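Local coordinates for flagellar basal body protein (Helicobacter pylori, PDB 5NPY), which probably forms, by assembling in many copies, the flagellar hook that joins the rotary motor of the cell envelope to the filament, at residues I404-P407 with K408-T411; L448-E452 with N453-S457; E340-K343 with G344-R347. One frame throughout, in Å; residues are numbered along the deposited sequence.

Contact 1: I404-P407 with K408-T411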
ATOM      1  N   ILE A 404       8.549 -12.546  -2.692  1.00 41.56           N
ATOM      2  CA  ILE A 404       7.227 -13.096  -2.399  1.00 39.29           C
ATOM      3  C   ILE A 404       7.393 -14.473  -1.770  1.00 37.84           C
ATOM      4  O   ILE A 404       8.061 -15.345  -2.337  1.00 33.87           O
ATOM      5  CB  ILE A 404       6.367 -13.189  -3.670  1.00 30.50           C
ATOM      6  CG1 ILE A 404       6.131 -11.802  -4.251  1.00 29.98           C
ATOM      7  CG2 ILE A 404       5.049 -13.882  -3.362  1.00 19.48           C
ATOM      8  CD1 ILE A 404       5.373 -11.833  -5.557  1.00 31.21           C
ATOM      9  N   VAL A 405       6.779 -14.687  -0.610  1.00 33.23           N
ATOM     10  CA  VAL A 405       6.908 -15.964   0.076  1.00 38.87           C
ATOM     11  C   VAL A 405       5.559 -16.663   0.079  1.00 30.22           C
ATOM     12  O   VAL A 405       4.509 -16.025   0.203  1.00 35.20           O
ATOM     13  CB  VAL A 405       7.482 -15.831   1.508  1.00 40.87           C
ATOM     14  CG1 VAL A 405       8.082 -14.463   1.731  1.00 30.84           C
ATOM     15  CG2 VAL A 405       6.447 -16.192   2.580  1.00 30.32           C
ATOM     16  N   ASP A 406       5.595 -17.971  -0.105  1.00 39.24           N
ATOM     17  CA  ASP A 406       4.416 -18.793   0.094  1.00 34.07           C
ATOM     18  C   ASP A 406       4.189 -18.956   1.593  1.00 34.80           C
ATOM     19  O   ASP A 406       5.045 -19.532   2.278  1.00 24.51           O
ATOM     20  CB  ASP A 406       4.606 -20.148  -0.579  1.00 36.72           C
ATOM     21  CG  ASP A 406       3.407 -21.074  -0.412  1.00 42.75           C
ATOM     22  OD1 ASP A 406       2.316 -20.611  -0.016  1.00 41.87           O
ATOM     23  OD2 ASP A 406       3.554 -22.272  -0.703  1.00 51.35           O
ATOM     24  N   PRO A 407       3.085 -18.448   2.148  1.00 27.51           N
ATOM     25  CA  PRO A 407       2.845 -18.644   3.585  1.00 33.56           C
ATOM     26  C   PRO A 407       2.694 -20.100   3.955  1.00 37.82           C
ATOM     27  O   PRO A 407       2.875 -20.449   5.125  1.00 51.35           O
ATOM     28  CB  PRO A 407       1.545 -17.866   3.838  1.00 25.24           C
ATOM     29  CG  PRO A 407       0.830 -17.913   2.529  1.00 28.02           C
ATOM     30  CD  PRO A 407       1.912 -17.885   1.461  1.00 28.74           C
ATOM     31  N   LYS A 408       2.391 -20.965   2.984  1.00 42.17           N
ATOM     32  CA  LYS A 408       2.094 -22.365   3.268  1.00 42.63           C
ATOM     33  C   LYS A 408       3.350 -23.176   3.552  1.00 40.15           C
ATOM     34  O   LYS A 408       3.276 -24.172   4.279  1.00 40.47           O
ATOM     35  CB  LYS A 408       1.297 -22.978   2.105  1.00 36.95           C
ATOM     36  CG  LYS A 408      -0.224 -22.696   2.184  1.00 45.68           C
ATOM     37  CD  LYS A 408      -0.883 -22.611   0.811  1.00 55.88           C
ATOM     38  CE  LYS A 408      -0.762 -21.196   0.250  1.00 67.51           C
ATOM     39  NZ  LYS A 408      -2.059 -20.483   0.246  1.00 70.28           N
ATOM     40  N   ASN A 409       4.501 -22.787   2.984  1.00 37.90           N
ATOM     41  CA  ASN A 409       5.765 -23.438   3.317  1.00 44.95           C
ATOM     42  C   ASN A 409       6.824 -22.436   3.764  1.00 44.99           C
ATOM     43  O   ASN A 409       8.003 -22.802   3.848  1.00 48.38           O
ATOM     44  CB  ASN A 409       6.285 -24.303   2.147  1.00 39.66           C
ATOM     45  CG  ASN A 409       6.534 -23.504   0.861  1.00 48.70           C
ATOM     46  OD1 ASN A 409       6.686 -22.279   0.881  1.00 54.80           O
ATOM     47  ND2 ASN A 409       6.585 -24.211  -0.269  1.00 33.68           N
ATOM     48  N   LYS A 410       6.425 -21.191   4.053  1.00 49.23           N
ATOM     49  CA  LYS A 410       7.315 -20.129   4.542  1.00 48.77           C
ATOM     50  C   LYS A 410       8.577 -20.015   3.692  1.00 46.55           C
ATOM     51  O   LYS A 410       9.684 -19.819   4.195  1.00 46.53           O
ATOM     52  CB  LYS A 410       7.664 -20.339   6.012  1.00 44.54           C
ATOM     53  CG  LYS A 410       6.460 -20.653   6.898  1.00 48.71           C
ATOM     54  CD  LYS A 410       6.898 -20.868   8.353  1.00 52.57           C
ATOM     55  CE  LYS A 410       6.240 -19.883   9.312  1.00 46.14           C
ATOM     56  NZ  LYS A 410       4.799 -20.191   9.457  1.00 47.41           N
ATOM     57  N   THR A 411       8.402 -20.122   2.382  1.00 44.98           N
ATOM     58  CA  THR A 411       9.512 -20.110   1.454  1.00 36.45           C
ATOM     59  C   THR A 411       9.244 -19.140   0.311  1.00 35.37           C
ATOM     60  O   THR A 411       8.120 -19.082  -0.208  1.00 31.53           O
ATOM     61  CB  THR A 411       9.739 -21.526   0.908  1.00 41.45           C
ATOM     62  OG1 THR A 411       9.935 -22.419   2.012  1.00 38.86           O
ATOM     63  CG2 THR A 411      10.953 -21.573  -0.022  1.00 37.70           C
TER
HETATM   64  O   HOH W   1       5.534 -22.602  -3.105  1.00 29.32           O
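The tight beta hairpin that joins strand 396-406 to strand 411-423 closes between D406 and T411, the last antiparallel hydrogen-bonded pair before the turn. D406 N donates to T411 O at 2.8 Å, whereas the return bond, from T411 N to D406 O, is weak. V405 adds a CA-H...O contact to the same T411 oxygen. The D406 side chain swings CG away from its own N (chi1 180°) and reaches forward over the turn, where K408 N bonds to D406 OD1 at 3.0 Å, meeting it from well above the carboxylate plane. This is an Asx turn, built into a type I turn at P407 and K408; N409 N gives D406 O a further, weak bond. K410 then takes up left-handed backbone angles, and with T411 it faces D406 as a G1 beta bulge. The K408 chain crosses the aspartate at about a right angle, and its CE lies 3.1 Å from D406 OD1. NZ stops 4.4 Å from that oxygen, too far for a salt bridge, and has a long, weak ion pair with D369. N409 OD1 rests 3.3 Å from D406 CB, with the amide turned 66° from the carboxylate. One water donates to D406 OD2 and weakly accepts from N409 ND2. T411 OG1 donates to N409 O at 2.7 Å. The V405 and P407 side chains pack on L372 of strand 370-381.

Contact 2: L448-E452 with N453-S457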
ATOM      1  N   LEU A 448       7.215   1.407  -3.603  1.00 20.63           N
ATOM      2  CA  LEU A 448       7.516   1.554  -2.187  1.00 20.88           C
ATOM      3  C   LEU A 448       7.151   2.925  -1.626  1.00 24.93           C
ATOM      4  O   LEU A 448       7.366   3.157  -0.438  1.00 20.80           O
ATOM      5  CB  LEU A 448       9.003   1.301  -1.955  1.00 13.18           C
ATOM      6  CG  LEU A 448       9.413  -0.140  -2.273  1.00 20.26           C
ATOM      7  CD1 LEU A 448      10.913  -0.261  -2.248  1.00 20.34           C
ATOM      8  CD2 LEU A 448       8.764  -1.165  -1.300  1.00 15.72           C
ATOM      9  N   ASP A 449       6.617   3.844  -2.432  1.00 23.46           N
ATOM     10  CA  ASP A 449       6.753   5.249  -2.079  1.00 26.57           C
ATOM     11  C   ASP A 449       5.452   5.929  -1.711  1.00 13.81           C
ATOM     12  O   ASP A 449       5.499   7.047  -1.200  1.00 20.05           O
ATOM     13  CB  ASP A 449       7.429   6.042  -3.218  1.00 25.29           C
ATOM     14  CG  ASP A 449       6.602   6.072  -4.488  1.00 26.65           C
ATOM     15  OD1 ASP A 449       6.623   7.117  -5.168  1.00 27.68           O
ATOM     16  OD2 ASP A 449       5.939   5.052  -4.800  1.00 14.72           O
ATOM     17  N   LYS A 450       4.311   5.302  -1.974  1.00 24.20           N
ATOM     18  CA  LYS A 450       3.007   5.802  -1.555  1.00 15.23           C
ATOM     19  C   LYS A 450       1.970   4.736  -1.876  1.00 28.00           C
ATOM     20  O   LYS A 450       2.189   3.860  -2.724  1.00 19.09           O
ATOM     21  CB  LYS A 450       2.629   7.110  -2.251  1.00 19.65           C
ATOM     22  CG  LYS A 450       2.268   6.929  -3.753  1.00 20.32           C
ATOM     23  CD  LYS A 450       1.987   8.297  -4.409  1.00 28.69           C
ATOM     24  CE  LYS A 450       1.610   8.160  -5.879  1.00 30.40           C
ATOM     25  NZ  LYS A 450       2.774   7.752  -6.718  1.00 28.88           N
ATOM     26  N   SER A 451       0.828   4.855  -1.201  1.00 20.52           N
ATOM     27  CA  SER A 451      -0.399   4.108  -1.429  1.00 14.91           C
ATOM     28  C   SER A 451      -1.481   5.103  -1.840  1.00 12.98           C
ATOM     29  O   SER A 451      -1.197   6.272  -2.123  1.00 42.58           O
ATOM     30  CB  SER A 451      -0.806   3.344  -0.160  1.00 17.28           C
ATOM     31  OG  SER A 451      -1.060   4.266   0.895  1.00 13.21           O
ATOM     32  N   GLU A 452      -2.736   4.643  -1.835  1.00 19.15           N
ATOM     33  CA  GLU A 452      -3.855   5.516  -2.195  1.00 31.32           C
ATOM     34  C   GLU A 452      -3.935   6.758  -1.306  1.00 32.05           C
ATOM     35  O   GLU A 452      -4.180   7.866  -1.798  1.00 32.14           O
ATOM     36  CB  GLU A 452      -5.175   4.743  -2.124  1.00 40.09           C
ATOM     37  CG  GLU A 452      -6.371   5.502  -2.689  1.00 43.07           C
ATOM     38  CD  GLU A 452      -7.655   4.703  -2.602  1.00 55.59           C
ATOM     39  OE1 GLU A 452      -8.718   5.301  -2.321  1.00 65.21           O
ATOM     40  OE2 GLU A 452      -7.597   3.471  -2.804  1.00 57.67           O
ATOM     41  N   ASN A 453      -3.759   6.607   0.004  1.00 28.37           N
ATOM     42  CA  ASN A 453      -4.065   7.715   0.897  1.00 29.05           C
ATOM     43  C   ASN A 453      -2.889   8.236   1.714  1.00 30.75           C
ATOM     44  O   ASN A 453      -3.052   9.242   2.408  1.00 35.31           O
ATOM     45  CB  ASN A 453      -5.208   7.319   1.839  1.00 21.76           C
ATOM     46  CG  ASN A 453      -6.396   6.759   1.090  1.00 25.56           C
ATOM     47  OD1 ASN A 453      -7.038   7.467   0.329  1.00 28.80           O
ATOM     48  ND2 ASN A 453      -6.692   5.481   1.301  1.00 22.95           N
ATOM     49  N   HIS A 454      -1.719   7.599   1.656  1.00 28.00           N
ATOM     50  CA  HIS A 454      -0.550   8.057   2.401  1.00 21.30           C
ATOM     51  C   HIS A 454       0.694   7.911   1.533  1.00 21.48           C
ATOM     52  O   HIS A 454       0.731   7.089   0.609  1.00 23.45           O
ATOM     53  CB  HIS A 454      -0.354   7.268   3.726  1.00 13.08           C
ATOM     54  CG  HIS A 454      -1.588   7.204   4.568  1.00 17.35           C
ATOM     55  ND1 HIS A 454      -1.830   8.083   5.599  1.00 31.14           N
ATOM     56  CD2 HIS A 454      -2.672   6.396   4.507  1.00 29.94           C
ATOM     57  CE1 HIS A 454      -2.998   7.812   6.148  1.00 24.84           C
ATOM     58  NE2 HIS A 454      -3.531   6.793   5.506  1.00 24.44           N
ATOM     59  N   ASP A 455       1.693   8.748   1.836  1.00 17.18           N
ATOM     60  CA  ASP A 455       3.025   8.756   1.250  1.00 21.73           C
ATOM     61  C   ASP A 455       4.038   8.153   2.223  1.00 27.93           C
ATOM     62  O   ASP A 455       3.897   8.273   3.448  1.00 20.24           O
ATOM     63  CB  ASP A 455       3.451  10.191   0.904  1.00 30.58           C
ATOM     64  CG  ASP A 455       2.486  10.878  -0.053  1.00 40.60           C
ATOM     65  OD1 ASP A 455       2.224  10.309  -1.126  1.00 43.62           O
ATOM     66  OD2 ASP A 455       1.982  11.975   0.265  1.00 48.35           O
ATOM     67  N   SER A 456       5.071   7.516   1.668  1.00 14.81           N
ATOM     68  CA  SER A 456       6.129   6.976   2.500  1.00 13.03           C
ATOM     69  C   SER A 456       7.073   8.085   2.955  1.00 21.59           C
ATOM     70  O   SER A 456       7.229   9.121   2.294  1.00 23.80           O
ATOM     71  CB  SER A 456       6.899   5.877   1.773  1.00 20.69           C
ATOM     72  OG  SER A 456       6.032   4.821   1.403  1.00 20.54           O
ATOM     73  N   SER A 457       7.679   7.879   4.124  1.00 21.25           N
ATOM     74  CA  SER A 457       8.406   8.964   4.763  1.00 15.14           C
ATOM     75  C   SER A 457       9.515   8.411   5.637  1.00 16.58           C
ATOM     76  O   SER A 457       9.551   7.222   5.954  1.00 18.02           O
ATOM     77  CB  SER A 457       7.472   9.849   5.579  1.00 16.34           C
ATOM     78  OG  SER A 457       6.555   9.042   6.290  1.00 33.69           O
TER
HETATM   79  O   HOH W   2      -0.840   9.467  -1.395  1.00 32.90           O
HETATM   80  O   HOH W   3      -9.362   4.634   0.534  1.00 49.73           O
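S456 lays its CH2-OH group against the backbone of L448 and D449, CB lying 3.5 Å from D449 O. Its OG, set anti to its own carbonyl carbon (chi1 -59°), donates to L448 O at 2.8 Å, tilted moderately from the carbonyl plane. The amide of the same serine bonds to the next carbonyl, S456 N to D449 O at 2.9 Å and nearly straight (170°), though from above that carbonyl's plane. Two consecutive carbonyls are thus gripped by one residue. Further toward the tip, S451 N meets H454 O almost head-on along its carbonyl, at 2.9 Å. Between these bonds the backbones of K450 and D455 form a single bridge, which makes the segment a short hairpin-like loop turning at E452 and N453, whose backbone angles are those of a type I turn. K450 and D455 send their side chains out side by side: D455 OD1 touches K450 CB at 3.4 Å, while the lysine chain runs on past it and leaves NZ far from the carboxylate. A water donates to both D455 OD1 and S451 O. At the tip E452 and N453 also run alongside each other, carboxylate and amide planes 54° apart; a second water donates to E452 OE1 (3.0 Å) and accepts from N453 ND2 (2.9 Å). N453 ND2 also bonds to E468. The loop connects strand 442-447 to strand 465-471, which flank strand 192-198 in the sheet. S456 OG is hydrogen-bonded to V197 N; the S451 OG to S196 OG bond is less certain, the position of S451 OG being in doubt. E452 N bonds to S470 OG, H454 packs on L467 and E468, and the buried L448 side chain packs on I195, M430 and Y377.

Contact 3: E340-K343 with G344-R347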
ATOM      1  N   GLU A 340      50.685  -1.264  19.962  1.00 53.19           N
ATOM      2  CA  GLU A 340      51.556  -1.714  18.918  1.00 51.25           C
ATOM      3  C   GLU A 340      50.933  -2.775  18.073  1.00 54.33           C
ATOM      4  O   GLU A 340      50.480  -3.776  18.563  1.00 58.22           O
ATOM      5  CB  GLU A 340      52.831  -2.277  19.526  1.00 58.06           C
ATOM      6  CG  GLU A 340      53.696  -3.036  18.536  1.00 68.82           C
ATOM      7  CD  GLU A 340      54.947  -3.620  19.150  1.00 72.37           C
ATOM      8  OE1 GLU A 340      54.865  -4.719  19.704  1.00 70.95           O
ATOM      9  OE2 GLU A 340      56.005  -2.980  19.066  1.00 73.86           O
ATOM     10  N   LEU A 341      50.925  -2.538  16.786  1.00 48.48           N
ATOM     11  CA  LEU A 341      50.400  -3.496  15.823  1.00 58.83           C
ATOM     12  C   LEU A 341      51.532  -3.932  14.905  1.00 70.82           C
ATOM     13  O   LEU A 341      52.084  -3.115  14.158  1.00 64.05           O
ATOM     14  CB  LEU A 341      49.250  -2.902  15.016  1.00 63.66           C
ATOM     15  CG  LEU A 341      48.070  -2.323  15.785  1.00 61.30           C
ATOM     16  CD1 LEU A 341      47.140  -1.619  14.813  1.00 57.88           C
ATOM     17  CD2 LEU A 341      47.342  -3.421  16.554  1.00 60.98           C
ATOM     18  N   LYS A 342      51.888  -5.205  14.979  1.00 83.75           N
ATOM     19  CA  LYS A 342      52.684  -5.851  13.956  1.00 90.17           C
ATOM     20  C   LYS A 342      51.727  -6.662  13.089  1.00 89.84           C
ATOM     21  O   LYS A 342      50.504  -6.574  13.242  1.00 89.89           O
ATOM     22  CB  LYS A 342      53.790  -6.701  14.588  1.00 97.37           C
ATOM     23  CG  LYS A 342      53.287  -7.952  15.287  1.00100.83           C
ATOM     24  CD  LYS A 342      54.428  -8.804  15.823  1.00101.29           C
ATOM     25  CE  LYS A 342      54.866  -8.346  17.201  1.00100.25           C
ATOM     26  NZ  LYS A 342      55.560  -9.435  17.946  1.00 98.17           N
ATOM     27  N   LYS A 343      52.280  -7.466  12.176  1.00 88.62           N
ATOM     28  CA  LYS A 343      51.458  -8.185  11.206  1.00 80.75           C
ATOM     29  C   LYS A 343      50.381  -9.021  11.891  1.00 79.79           C
ATOM     30  O   LYS A 343      49.206  -8.982  11.507  1.00 89.62           O
ATOM     31  CB  LYS A 343      52.348  -9.063  10.323  1.00 80.64           C
ATOM     32  CG  LYS A 343      51.613  -9.780   9.202  1.00 81.31           C
ATOM     33  CD  LYS A 343      52.113 -11.211   9.024  1.00 84.35           C
ATOM     34  CE  LYS A 343      51.767 -12.084  10.233  1.00 82.40           C
ATOM     35  NZ  LYS A 343      50.292 -12.196  10.479  1.00 76.78           N
ATOM     36  N   GLY A 344      50.755  -9.767  12.929  1.00 70.57           N
ATOM     37  CA  GLY A 344      49.791 -10.650  13.558  1.00 68.22           C
ATOM     38  C   GLY A 344      48.792  -9.941  14.453  1.00 58.72           C
ATOM     39  O   GLY A 344      47.681 -10.438  14.656  1.00 51.28           O
ATOM     40  N   ILE A 345      49.162  -8.776  14.987  1.00 64.65           N
ATOM     41  CA  ILE A 345      48.422  -8.114  16.060  1.00 73.77           C
ATOM     42  C   ILE A 345      47.481  -7.071  15.472  1.00 71.30           C
ATOM     43  O   ILE A 345      47.880  -6.260  14.623  1.00 75.89           O
ATOM     44  CB  ILE A 345      49.388  -7.473  17.077  1.00 72.62           C
ATOM     45  CG1 ILE A 345      50.470  -8.474  17.472  1.00 64.96           C
ATOM     46  CG2 ILE A 345      48.631  -6.991  18.311  1.00 69.15           C
ATOM     47  CD1 ILE A 345      49.918  -9.798  17.947  1.00 63.24           C
ATOM     48  N   SER A 346      46.238  -7.069  15.950  1.00 61.68           N
ATOM     49  CA  SER A 346      45.186  -6.244  15.379  1.00 56.89           C
ATOM     50  C   SER A 346      44.278  -5.698  16.478  1.00 47.99           C
ATOM     51  O   SER A 346      44.077  -6.335  17.517  1.00 54.36           O
ATOM     52  CB  SER A 346      44.371  -7.050  14.358  1.00 63.89           C
ATOM     53  OG  SER A 346      43.410  -7.871  14.999  1.00 69.63           O
ATOM     54  N   ARG A 347      43.724  -4.508  16.228  1.00 34.91           N
ATOM     55  CA  ARG A 347      42.774  -3.847  17.122  1.00 35.73           C
ATOM     56  C   ARG A 347      41.383  -3.949  16.509  1.00 34.76           C
ATOM     57  O   ARG A 347      41.140  -3.403  15.428  1.00 41.66           O
ATOM     58  CB  ARG A 347      43.167  -2.382  17.355  1.00 37.63           C
ATOM     59  CG  ARG A 347      42.163  -1.542  18.133  1.00 42.53           C
ATOM     60  CD  ARG A 347      41.756  -2.198  19.441  1.00 50.60           C
ATOM     61  NE  ARG A 347      41.140  -1.270  20.398  1.00 51.77           N
ATOM     62  CZ  ARG A 347      40.170  -1.625  21.241  1.00 46.64           C
ATOM     63  NH1 ARG A 347      39.715  -2.866  21.212  1.00 53.17           N
ATOM     64  NH2 ARG A 347      39.641  -0.756  22.098  1.00 33.74           N
TER
HETATM   65  O   HOH W   4      47.601  -6.660  11.983  1.00 52.64           O
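E340, within strand 339-341, takes part through its backbone, its carbonyl O lying 3.7 Å from I345 CG2. L341 follows with the buried side chain of the contact: its CD2 reaches the backbone of the returning chain, 3.5 Å from I345 O and 3.7 Å from S346 CA, and approaches I345 CG2 more loosely. K342 provides the bond that closes the turn. I345 N donates to K342 O at 3.1 Å, a bent bond (137°) arriving from well above the carbonyl plane, and with K343 and G344 at the corners the backbone angles describe a type I turn. The K342 side chain also joins in, its CG lying 3.6 Å from I345 CG1 as the two chains slant across each other. That branch of the isoleucine is set anti to its carbonyl carbon (chi1 -48°), while CG2 is directed at E340 and L341. K343 bends back on itself through chi2, chi3 and chi4, which brings NZ to 3.5 Å from G344 CA. A water sits near the K343 and I345 carbonyls, 2.7 Å from I345 O. The turn links two different sheets: strand 339-341, an edge strand, pairs through L341 with I320 of strand 320-325, while strand 346-364 leaves through R347, paired with I312 of strand 308-313. L341 and R347 both pack on F322, and the R347 guanidinium bonds to N335 O.

In the fold
All three contacts are tight reversals with type I turn geometry, but they join different things. Contact 1 closes a true hairpin within one antiparallel sheet, contact 2 is a loop folded on itself, connecting strands of another sheet, and contact 3 passes from one sheet to the next. Contact 3 leads into a strand of contact 1's sheet, yet their centres lie 47 Å apart. Contacts 1 and 2 are partly buried; contact 2 lies nearest the centre of the chain and uses the S456 hydroxyl and amide to hold two successive carbonyls. Contact 1 adds a carboxylate to its backbone pairing; contact 3, mostly exposed, combines one bent backbone bond with apolar touches of L341 and I345.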